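Local coordinates for protein pyroglutatmate porin OpdO (Pseudomonas aeruginosa, PDB 2Y0K) that probably acts as an outer-membrane porin of the OprD family, a channel through which small solutes, probably pyroglutamate among them, would cross the outer membrane, at residues A[19-24]-A[127-132]; A[232-237]-A[245-250]; A[344-349]-A[362-367]. All coordinates share one frame; numbering follows the deposited sequence.

Contact 1: A[19-24]-A[127-132]; sequences RNFYFN and DTRLLP. With C8E ((hydroxyethyloxy)tri(ethyloxy)octane), chain K.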
loop_
_atom_site.group_PDB
_atom_site.type_symbol
_atom_site.label_atom_id
_atom_site.label_comp_id
_atom_site.label_asym_id
_atom_site.label_seq_id
_atom_site.Cartn_x
_atom_site.Cartn_y
_atom_site.Cartn_z
ATOM N N ARG A 19 12.175 -13.921 -3.229
ATOM C CA ARG A 19 12.340 -13.116 -2.026
ATOM C C ARG A 19 12.815 -13.954 -0.858
ATOM O O ARG A 19 12.187 -14.951 -0.489
ATOM C CB ARG A 19 11.030 -12.443 -1.628
ATOM C CG ARG A 19 10.473 -11.492 -2.649
ATOM C CD ARG A 19 9.299 -10.753 -2.036
ATOM N NE ARG A 19 8.731 -9.777 -2.950
ATOM C CZ ARG A 19 7.506 -9.280 -2.827
ATOM N NH1 ARG A 19 6.725 -9.688 -1.837
ATOM N NH2 ARG A 19 7.058 -8.387 -3.699
ATOM N N ASN A 20 13.930 -13.553 -0.274
ATOM C CA ASN A 20 14.326 -14.119 0.993
ATOM C C ASN A 20 14.129 -13.033 2.050
ATOM O O ASN A 20 14.556 -11.894 1.874
ATOM C CB ASN A 20 15.766 -14.618 0.939
ATOM C CG ASN A 20 16.149 -15.410 2.165
ATOM O OD1 ASN A 20 16.663 -14.848 3.133
ATOM N ND2 ASN A 20 15.892 -16.726 2.140
ATOM N N PHE A 21 13.462 -13.389 3.136
ATOM C CA PHE A 21 12.900 -12.402 4.028
ATOM C C PHE A 21 13.105 -12.762 5.497
ATOM O O PHE A 21 12.640 -13.801 5.971
ATOM C CB PHE A 21 11.414 -12.237 3.716
ATOM C CG PHE A 21 10.707 -11.236 4.590
ATOM C CD1 PHE A 21 10.800 -9.887 4.331
ATOM C CD2 PHE A 21 9.935 -11.653 5.664
ATOM C CE1 PHE A 21 10.153 -8.956 5.135
ATOM C CE2 PHE A 21 9.276 -10.727 6.472
ATOM C CZ PHE A 21 9.392 -9.375 6.203
ATOM N N TYR A 22 13.815 -11.897 6.212
ATOM C CA TYR A 22 13.985 -12.049 7.650
ATOM C C TYR A 22 13.308 -10.903 8.361
ATOM O O TYR A 22 13.452 -9.739 7.980
ATOM C CB TYR A 22 15.460 -12.096 8.050
ATOM C CG TYR A 22 15.636 -12.158 9.549
ATOM C CD1 TYR A 22 15.171 -13.246 10.278
ATOM C CD2 TYR A 22 16.245 -11.127 10.239
ATOM C CE1 TYR A 22 15.319 -13.302 11.652
ATOM C CE2 TYR A 22 16.403 -11.175 11.618
ATOM C CZ TYR A 22 15.941 -12.264 12.314
ATOM O OH TYR A 22 16.097 -12.305 13.674
ATOM N N PHE A 23 12.581 -11.238 9.409
ATOM C CA PHE A 23 11.763 -10.272 10.105
ATOM C C PHE A 23 11.886 -10.473 11.614
ATOM O O PHE A 23 11.750 -11.589 12.106
ATOM C CB PHE A 23 10.321 -10.452 9.652
ATOM C CG PHE A 23 9.324 -9.765 10.514
ATOM C CD1 PHE A 23 8.787 -10.408 11.616
ATOM C CD2 PHE A 23 8.900 -8.479 10.214
ATOM C CE1 PHE A 23 7.857 -9.774 12.417
ATOM C CE2 PHE A 23 7.963 -7.837 11.008
ATOM C CZ PHE A 23 7.442 -8.485 12.107
ATOM N N ASN A 24 12.142 -9.385 12.337
ATOM C CA ASN A 24 12.342 -9.439 13.787
ATOM C C ASN A 24 11.546 -8.388 14.560
ATOM O O ASN A 24 11.628 -7.197 14.262
ATOM C CB ASN A 24 13.821 -9.272 14.116
ATOM C CG ASN A 24 14.118 -9.533 15.565
ATOM O OD1 ASN A 24 14.490 -10.647 15.939
ATOM N ND2 ASN A 24 13.949 -8.516 16.400
ATOM N N ASP A 127 1.988 -5.035 0.147
ATOM C CA ASP A 127 3.052 -5.947 -0.254
ATOM C C ASP A 127 4.369 -5.593 0.435
ATOM O O ASP A 127 5.363 -5.323 -0.235
ATOM C CB ASP A 127 3.236 -5.947 -1.777
ATOM C CG ASP A 127 4.130 -7.104 -2.268
ATOM O OD1 ASP A 127 4.324 -8.092 -1.514
ATOM O OD2 ASP A 127 4.629 -7.031 -3.412
ATOM N N THR A 128 4.375 -5.593 1.767
ATOM C CA THR A 128 5.580 -5.235 2.516
ATOM C C THR A 128 6.090 -6.398 3.359
ATOM O O THR A 128 6.934 -6.212 4.259
ATOM C CB THR A 128 5.359 -4.016 3.459
ATOM O OG1 THR A 128 4.225 -4.250 4.303
ATOM C CG2 THR A 128 5.158 -2.724 2.669
ATOM N N ARG A 129 5.556 -7.587 3.086
ATOM C CA ARG A 129 5.997 -8.797 3.765
ATOM C C ARG A 129 6.629 -9.772 2.746
ATOM O O ARG A 129 7.345 -9.337 1.852
ATOM C CB ARG A 129 4.841 -9.431 4.556
ATOM C CG ARG A 129 5.284 -10.570 5.493
ATOM C CD ARG A 129 4.270 -10.857 6.604
ATOM N NE ARG A 129 4.582 -12.105 7.302
ATOM C CZ ARG A 129 3.850 -12.626 8.282
ATOM N NH1 ARG A 129 2.748 -12.011 8.698
ATOM N NH2 ARG A 129 4.222 -13.767 8.846
ATOM N N LEU A 130 6.364 -11.068 2.859
ATOM C CA LEU A 130 6.996 -12.029 1.957
ATOM C C LEU A 130 6.224 -12.127 0.645
ATOM O O LEU A 130 6.794 -12.018 -0.444
ATOM C CB LEU A 130 7.094 -13.410 2.607
ATOM C CG LEU A 130 7.777 -14.494 1.750
ATOM C CD1 LEU A 130 9.295 -14.289 1.635
ATOM C CD2 LEU A 130 7.443 -15.886 2.293
ATOM N N LEU A 131 4.917 -12.328 0.783
ATOM C CA LEU A 131 4.006 -12.464 -0.338
ATOM C C LEU A 131 2.893 -11.425 -0.186
ATOM O O LEU A 131 2.519 -11.082 0.930
ATOM C CB LEU A 131 3.423 -13.879 -0.358
ATOM C CG LEU A 131 4.425 -15.033 -0.470
ATOM C CD1 LEU A 131 3.738 -16.381 -0.249
ATOM C CD2 LEU A 131 5.140 -15.006 -1.824
ATOM N N PRO A 132 2.372 -10.922 -1.310
ATOM C CA PRO A 132 1.386 -9.832 -1.324
ATOM C C PRO A 132 -0.020 -10.217 -0.847
ATOM O O PRO A 132 -0.460 -11.357 -1.013
ATOM C CB PRO A 132 1.323 -9.443 -2.809
ATOM C CG PRO A 132 1.794 -10.679 -3.541
ATOM C CD PRO A 132 2.838 -11.271 -2.670
HETATM C C1 C8E K . 15.247 -17.837 13.111
HETATM C C2 C8E K . 16.701 -17.873 12.619
HETATM C C3 C8E K . 16.926 -16.643 11.734
HETATM C C4 C8E K . 18.397 -16.359 11.449
HETATM C C5 C8E K . 18.672 -16.336 9.946
HETATM C C6 C8E K . 18.635 -14.918 9.370
HETATM C C7 C8E K . 19.373 -14.865 8.032
HETATM C C8 C8E K . 19.398 -13.451 7.445
HETATM O O9 C8E K . 18.848 -13.441 6.143
HETATM C C10 C8E K . 19.821 -13.253 5.140
#

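Contact 2: A[232-237]-A[245-250]; sequences FARASE and DNRAFG. With C8E ((hydroxyethyloxy)tri(ethyloxy)octane), chain E.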
loop_
_atom_site.group_PDB
_atom_site.type_symbol
_atom_site.label_atom_id
_atom_site.label_comp_id
_atom_site.label_asym_id
_atom_site.label_seq_id
_atom_site.Cartn_x
_atom_site.Cartn_y
_atom_site.Cartn_z
ATOM N N PHE A 232 -8.227 14.752 2.640
ATOM C CA PHE A 232 -9.312 14.796 3.611
ATOM C C PHE A 232 -10.273 13.646 3.370
ATOM O O PHE A 232 -10.750 13.456 2.247
ATOM C CB PHE A 232 -10.076 16.113 3.542
ATOM C CG PHE A 232 -11.094 16.269 4.640
ATOM C CD1 PHE A 232 -10.694 16.561 5.939
ATOM C CD2 PHE A 232 -12.442 16.092 4.391
ATOM C CE1 PHE A 232 -11.624 16.698 6.959
ATOM C CE2 PHE A 232 -13.382 16.230 5.413
ATOM C CZ PHE A 232 -12.971 16.532 6.694
ATOM N N ALA A 233 -10.541 12.877 4.421
ATOM C CA ALA A 233 -11.453 11.738 4.327
ATOM C C ALA A 233 -12.412 11.740 5.505
ATOM O O ALA A 233 -12.015 11.985 6.650
ATOM C CB ALA A 233 -10.674 10.419 4.284
ATOM N N ARG A 234 -13.679 11.463 5.233
ATOM C CA ARG A 234 -14.640 11.350 6.311
ATOM C C ARG A 234 -15.302 9.992 6.229
ATOM O O ARG A 234 -15.645 9.545 5.143
ATOM C CB ARG A 234 -15.702 12.455 6.218
ATOM C CG ARG A 234 -16.710 12.457 7.384
ATOM C CD ARG A 234 -17.880 13.416 7.131
ATOM N NE ARG A 234 -18.665 13.661 8.339
ATOM C CZ ARG A 234 -19.446 14.731 8.519
ATOM N NH1 ARG A 234 -19.550 15.646 7.562
ATOM N NH2 ARG A 234 -20.119 14.895 9.654
ATOM N N ALA A 235 -15.495 9.349 7.376
ATOM C CA ALA A 235 -16.234 8.090 7.432
ATOM C C ALA A 235 -17.391 8.118 8.444
ATOM O O ALA A 235 -17.333 8.823 9.458
ATOM C CB ALA A 235 -15.281 6.929 7.745
ATOM N N SER A 236 -18.437 7.346 8.154
ATOM C CA SER A 236 -19.502 7.074 9.116
ATOM C C SER A 236 -19.895 5.599 9.006
ATOM O O SER A 236 -19.391 4.888 8.138
ATOM C CB SER A 236 -20.709 7.975 8.861
ATOM O OG SER A 236 -21.161 7.843 7.518
ATOM N N GLU A 237 -20.790 5.137 9.880
ATOM C CA GLU A 237 -21.209 3.739 9.854
ATOM C C GLU A 237 -22.034 3.399 8.606
ATOM O O GLU A 237 -22.557 4.286 7.924
ATOM C CB GLU A 237 -22.005 3.381 11.107
ATOM C CG GLU A 237 -23.430 3.914 11.122
ATOM C CD GLU A 237 -23.516 5.384 11.506
ATOM O OE1 GLU A 237 -22.482 5.982 11.892
ATOM O OE2 GLU A 237 -24.632 5.940 11.430
ATOM N N ASP A 245 -17.950 7.766 13.649
ATOM C CA ASP A 245 -17.614 9.078 13.140
ATOM C C ASP A 245 -16.099 9.252 13.090
ATOM O O ASP A 245 -15.420 9.165 14.114
ATOM C CB ASP A 245 -18.227 10.151 14.035
ATOM C CG ASP A 245 -17.708 11.548 13.724
ATOM O OD1 ASP A 245 -17.495 11.863 12.528
ATOM O OD2 ASP A 245 -17.511 12.334 14.680
ATOM N N ASN A 246 -15.565 9.498 11.901
ATOM C CA ASN A 246 -14.139 9.788 11.792
ATOM C C ASN A 246 -13.813 10.756 10.678
ATOM O O ASN A 246 -14.440 10.738 9.615
ATOM C CB ASN A 246 -13.312 8.512 11.613
ATOM C CG ASN A 246 -11.870 8.803 11.193
ATOM O OD1 ASN A 246 -11.551 8.866 9.997
ATOM N ND2 ASN A 246 -11.001 9.005 12.175
ATOM N N ARG A 247 -12.817 11.595 10.938
ATOM C CA ARG A 247 -12.269 12.488 9.930
ATOM C C ARG A 247 -10.742 12.438 9.979
ATOM O O ARG A 247 -10.135 12.331 11.054
ATOM C CB ARG A 247 -12.786 13.912 10.144
ATOM C CG ARG A 247 -14.308 13.975 10.152
ATOM C CD ARG A 247 -14.825 15.193 10.890
ATOM N NE ARG A 247 -14.698 16.397 10.072
ATOM C CZ ARG A 247 -15.716 17.018 9.482
ATOM N NH1 ARG A 247 -16.951 16.553 9.627
ATOM N NH2 ARG A 247 -15.496 18.108 8.749
ATOM N N ALA A 248 -10.123 12.516 8.808
ATOM C CA ALA A 248 -8.676 12.498 8.724
ATOM C C ALA A 248 -8.181 13.477 7.684
ATOM O O ALA A 248 -8.518 13.385 6.503
ATOM C CB ALA A 248 -8.166 11.081 8.407
ATOM N N PHE A 249 -7.362 14.409 8.138
ATOM C CA PHE A 249 -6.768 15.395 7.263
ATOM C C PHE A 249 -5.269 15.151 7.204
ATOM O O PHE A 249 -4.629 14.921 8.236
ATOM C CB PHE A 249 -7.051 16.801 7.796
ATOM C CG PHE A 249 -6.118 17.843 7.256
ATOM C CD1 PHE A 249 -6.145 18.189 5.917
ATOM C CD2 PHE A 249 -5.208 18.475 8.087
ATOM C CE1 PHE A 249 -5.284 19.148 5.414
ATOM C CE2 PHE A 249 -4.339 19.433 7.583
ATOM C CZ PHE A 249 -4.385 19.770 6.248
ATOM N N GLY A 250 -4.710 15.196 6.002
ATOM C CA GLY A 250 -3.282 15.030 5.841
ATOM C C GLY A 250 -2.682 16.048 4.891
ATOM O O GLY A 250 -3.293 16.413 3.902
HETATM C C1 C8E E . -8.940 20.884 8.365
HETATM C C2 C8E E . -9.407 21.270 6.961
HETATM C C3 C8E E . -9.317 20.089 5.993
HETATM C C4 C8E E . -8.539 20.424 4.717
HETATM C C5 C8E E . -9.124 19.703 3.497
HETATM C C6 C8E E . -8.454 20.086 2.176
HETATM C C7 C8E E . -8.688 19.002 1.120
HETATM C C8 C8E E . -8.391 19.491 -0.301
HETATM O O9 C8E E . -9.092 18.725 -1.273
HETATM C C10 C8E E . -9.849 19.541 -2.147
HETATM C C11 C8E E . -10.543 18.642 -3.165
HETATM O O12 C8E E . -10.578 19.251 -4.439
HETATM O O HOH W 1 -18.505 11.500 10.284
#

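Contact 3: A[344-349]-A[362-367]; sequences NTDLGY and KWRNAT. With C8E ((hydroxyethyloxy)tri(ethyloxy)octane), chain J.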
loop_
_atom_site.group_PDB
_atom_site.type_symbol
_atom_site.label_atom_id
_atom_site.label_comp_id
_atom_site.label_asym_id
_atom_site.label_seq_id
_atom_site.Cartn_x
_atom_site.Cartn_y
_atom_site.Cartn_z
ATOM N N ASN A 344 12.011 5.417 11.529
ATOM C CA ASN A 344 12.336 4.390 10.522
ATOM C C ASN A 344 13.639 4.725 9.813
ATOM O O ASN A 344 13.911 5.888 9.517
ATOM C CB ASN A 344 11.254 4.262 9.427
ATOM C CG ASN A 344 9.883 3.881 9.958
ATOM O OD1 ASN A 344 9.744 3.332 11.053
ATOM N ND2 ASN A 344 8.859 4.162 9.165
ATOM N N THR A 345 14.416 3.703 9.485
ATOM C CA THR A 345 15.564 3.883 8.608
ATOM C C THR A 345 15.622 2.761 7.567
ATOM O O THR A 345 15.582 1.578 7.924
ATOM C CB THR A 345 16.872 3.930 9.428
ATOM O OG1 THR A 345 16.721 4.877 10.496
ATOM C CG2 THR A 345 18.051 4.335 8.560
ATOM N N ASP A 346 15.687 3.136 6.290
ATOM C CA ASP A 346 15.859 2.177 5.190
ATOM C C ASP A 346 17.241 2.321 4.551
ATOM O O ASP A 346 17.622 3.401 4.076
ATOM C CB ASP A 346 14.809 2.389 4.091
ATOM C CG ASP A 346 13.440 1.863 4.466
ATOM O OD1 ASP A 346 13.170 1.637 5.663
ATOM O OD2 ASP A 346 12.616 1.692 3.547
ATOM N N LEU A 347 17.980 1.222 4.528
ATOM C CA LEU A 347 19.259 1.161 3.838
ATOM C C LEU A 347 19.188 0.052 2.786
ATOM O O LEU A 347 18.900 -1.104 3.103
ATOM C CB LEU A 347 20.382 0.889 4.841
ATOM C CG LEU A 347 21.824 0.804 4.319
ATOM C CD1 LEU A 347 22.227 2.074 3.578
ATOM C CD2 LEU A 347 22.779 0.552 5.474
ATOM N N GLY A 348 19.449 0.396 1.532
ATOM C CA GLY A 348 19.289 -0.571 0.464
ATOM C C GLY A 348 20.321 -0.499 -0.642
ATOM O O GLY A 348 20.814 0.579 -0.994
ATOM N N TYR A 349 20.649 -1.662 -1.196
ATOM C CA TYR A 349 21.540 -1.732 -2.341
ATOM C C TYR A 349 21.032 -2.660 -3.443
ATOM O O TYR A 349 20.658 -3.807 -3.182
ATOM C CB TYR A 349 22.947 -2.169 -1.934
ATOM C CG TYR A 349 23.906 -2.001 -3.085
ATOM C CD1 TYR A 349 24.363 -0.739 -3.440
ATOM C CD2 TYR A 349 24.313 -3.086 -3.850
ATOM C CE1 TYR A 349 25.221 -0.555 -4.499
ATOM C CE2 TYR A 349 25.182 -2.913 -4.929
ATOM C CZ TYR A 349 25.629 -1.641 -5.243
ATOM O OH TYR A 349 26.487 -1.436 -6.290
ATOM N N LYS A 362 17.590 -4.965 1.039
ATOM C CA LYS A 362 17.069 -3.828 1.768
ATOM C C LYS A 362 16.924 -4.134 3.264
ATOM O O LYS A 362 16.398 -5.176 3.659
ATOM C CB LYS A 362 15.744 -3.328 1.170
ATOM C CG LYS A 362 15.119 -2.206 2.015
ATOM C CD LYS A 362 14.175 -1.298 1.234
ATOM C CE LYS A 362 14.916 -0.182 0.507
ATOM N NZ LYS A 362 15.452 -0.625 -0.815
ATOM N N TRP A 363 17.420 -3.213 4.082
ATOM C CA TRP A 363 17.259 -3.268 5.531
ATOM C C TRP A 363 16.324 -2.148 5.976
ATOM O O TRP A 363 16.599 -0.965 5.727
ATOM C CB TRP A 363 18.618 -3.119 6.218
ATOM C CG TRP A 363 18.554 -3.046 7.714
ATOM C CD1 TRP A 363 17.599 -3.586 8.525
ATOM C CD2 TRP A 363 19.494 -2.398 8.580
ATOM N NE1 TRP A 363 17.879 -3.301 9.850
ATOM C CE2 TRP A 363 19.039 -2.578 9.908
ATOM C CE3 TRP A 363 20.669 -1.672 8.361
ATOM C CZ2 TRP A 363 19.720 -2.059 11.010
ATOM C CZ3 TRP A 363 21.348 -1.159 9.458
ATOM C CH2 TRP A 363 20.869 -1.354 10.766
ATOM N N ARG A 364 15.212 -2.531 6.601
ATOM C CA ARG A 364 14.274 -1.584 7.204
ATOM C C ARG A 364 14.238 -1.743 8.734
ATOM O O ARG A 364 13.860 -2.787 9.261
ATOM C CB ARG A 364 12.867 -1.754 6.622
ATOM C CG ARG A 364 12.812 -1.724 5.096
ATOM C CD ARG A 364 11.380 -1.846 4.570
ATOM N NE ARG A 364 10.606 -0.648 4.879
ATOM C CZ ARG A 364 9.311 -0.648 5.207
ATOM N NH1 ARG A 364 8.626 -1.792 5.275
ATOM N NH2 ARG A 364 8.700 0.501 5.485
ATOM N N ASN A 365 14.634 -0.691 9.436
ATOM C CA ASN A 365 14.684 -0.694 10.892
ATOM C C ASN A 365 13.718 0.335 11.469
ATOM O O ASN A 365 13.758 1.507 11.101
ATOM C CB ASN A 365 16.108 -0.380 11.351
ATOM C CG ASN A 365 16.202 -0.098 12.833
ATOM O OD1 ASN A 365 16.257 -1.016 13.639
ATOM N ND2 ASN A 365 16.251 1.178 13.197
ATOM N N ALA A 366 12.846 -0.107 12.364
ATOM C CA ALA A 366 11.894 0.796 12.995
ATOM C C ALA A 366 11.948 0.724 14.525
ATOM O O ALA A 366 12.200 -0.338 15.101
ATOM C CB ALA A 366 10.496 0.511 12.498
ATOM N N THR A 367 11.733 1.870 15.163
ATOM C CA THR A 367 11.599 1.952 16.607
ATOM C C THR A 367 10.315 2.696 16.910
ATOM O O THR A 367 10.060 3.753 16.326
ATOM C CB THR A 367 12.749 2.769 17.255
ATOM O OG1 THR A 367 14.015 2.198 16.913
ATOM C CG2 THR A 367 12.604 2.786 18.770
HETATM C C1 C8E J . 22.052 -3.289 3.435
HETATM C C2 C8E J . 22.743 -2.448 2.362
HETATM C C3 C8E J . 24.254 -2.406 2.585
HETATM C C4 C8E J . 24.990 -1.649 1.477
HETATM C C5 C8E J . 26.278 -1.013 2.010
HETATM C C6 C8E J . 26.628 0.298 1.302
HETATM C C7 C8E J . 27.651 0.124 0.171
HETATM C C8 C8E J . 27.206 -0.911 -0.868
HETATM O O9 C8E J . 27.517 -0.474 -2.182
HETATM C C10 C8E J . 28.720 -1.004 -2.696
HETATM C C11 C8E J . 29.015 -0.372 -4.060
HETATM O O12 C8E J . 30.172 -0.949 -4.643
HETATM C C13 C8E J . 29.865 -1.790 -5.738
HETATM O O HOH W 2 10.960 1.929 6.962
#

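Contact 1: A[19-24]-A[127-132]
R19, on the barrel strand 13-27, meets D127 of the loop 127-132 in a two-pronged salt bridge. Its extended chain carries the guanidinium end-on to the carboxylate: NH2 of R19 lies 2.8 Å from OD2 of D127 and NH1 of R19 lies 2.9 Å from OD1 of D127, both on the syn side. The oxygens sit in or close to the guanidinium plane, although the two planes are turned 33° apart. R19 NH1 gives a further hydrogen bond to the backbone oxygen of L130, 2.7 Å from it, approaching from above the carbonyl plane. Outside the pair, E17 forms a salt bridge with R19 NE.

Apolar contacts continue the interface along the strand. CB of F21 touches CD1 of L130 at 3.6 Å. With CG anti to the backbone nitrogen (chi1 180°), the F21 ring lays one face over the backbone of R129, whose carbonyl carbon stands above its centre. The charged end of R129 turns elsewhere, to salt bridges with D93 and E38.

A long chain ending in a flat guanidinium suits R19's place because it can grip a carboxylate and a carbonyl together, while F21 and L130 pack beside it and probably help to keep water away. With two acids, D127 and E17, as partners, the buried guanidinium is probably held firmly in its charged form, tying the inward loop to the barrel wall.

Contact 2: A[232-237]-A[245-250]
R234 and R247 leave their strands with different first torsions. CG of R234 is anti to the backbone nitrogen (chi1 -176°) and its chain runs out extended; CG of R247 is anti to the carbonyl carbon (chi1 -56°), and a bend at chi3 turns its guanidinium so that NH1 reaches R234 and NH2 reaches F232. The two chains lie side by side, pointing the same way, and R247 NH1 comes to rest over the centre of the R234 guanidinium, 3.3 Å from R234 CZ. The planes are 60° apart, so this is no flat stack, and the like charges probably cost some energy.

A water helps to settle R234: it accepts from R234 NE at 2.9 Å, in the guanidinium plane, and donates to the backbone oxygen of A235 and to OD1 of D245. The acid thus faces the arginine through water. R247 also brings NH2 to the edge of the F232 ring, 3.6 Å from F232 CZ. CD1 of F232 lies 4.1 Å from CB of F249, and the octyl tail of a detergent molecule runs along both phenylalanines, with C4 3.5 Å from F249 CD1. Aromatic and apolar groups suit this lipid-like surface, whereas the arginines lie farther along the same face.

Beneath them the backbones form a regular antiparallel ladder. A233 pairs with A248 and A235 with N246 in hydrogen-bonded pairs. On the other face Q209 and the loop residues Y275 and P276 pack against the alanine methyls, which suits small residues, and N246 ND2 bonds to the backbone oxygen of D273. The segments belong to the hairpin of strands 225-237 and 245-257, with strand 207-219 bonded along one side and strand 260-270 along the other.

Contact 3: A[344-349]-A[362-367]
D346 and R364, cross-strand neighbours in a non-hydrogen-bonded pair, lie side by side and point the same way. Both have CG anti to the carbonyl carbon. R364 then bends at chi3 (69°), and its NE lies toward the carboxylate. The two flat groups are almost perpendicular, 86° apart. The salt bridge is long: R364 NE stands 3.4 Å from D346 OD2, a weak hydrogen bond at the edge of the guanidinium. The carboxylate also rests against the methylenes of R364, with OD1 of D346 3.4 Å from R364 CG. A water bridges the pair, donating to D346 OD1 at 2.6 Å and accepting weakly from R364 NH2.

K362, on this same face, bends at chi3 and chi4 so that its NZ passes 4.0 Å from CA of G348. G348 has no side chain, and the lysine amine lies beside its CA.

On the opposite face, L347 and W363 fit a hydrocarbon surrounding. Each has CG anti to the backbone nitrogen, and CD2 of L347 meets the indole at its edge, 4.2 Å from W363 CE3. A detergent tail lies against L347 CG. Farther along, the detergent's ether oxygen O9 sits over one face of the Y349 ring, 3.3 Å from Y349 CE1, as the chain passes from tail to polyether.

Paired backbone hydrogen bonds join T345 with N365 and L347 with W363. The hairpin of strands 335-350 and 360-370 lies within the barrel wall: strand 318-332 pairs with its first strand, strand 376-388 with its second, and Q290 of a loop packs on R364 and A366.

Overall arrangement
The three contacts follow one another along the chain, each closing before the next opens. Contacts 2 and 3 are each made within a hairpin, between neighbouring antiparallel strands of the barrel wall; contact 1 instead joins strand 13-27 to a loop 103 residues later in the sequence. Contacts 1 and 3 are close, with centres 13 Å apart and nearest atoms about 4 Å apart; strand 376-388 lies between strands 13-27 and 360-370, pairing with both and so helping to close the barrel. Contact 2 is about 31 Å, centre to centre, from each of the others. Together they represent a porin's two needs: a continuous wall and an inward-folded loop that probably narrows the channel.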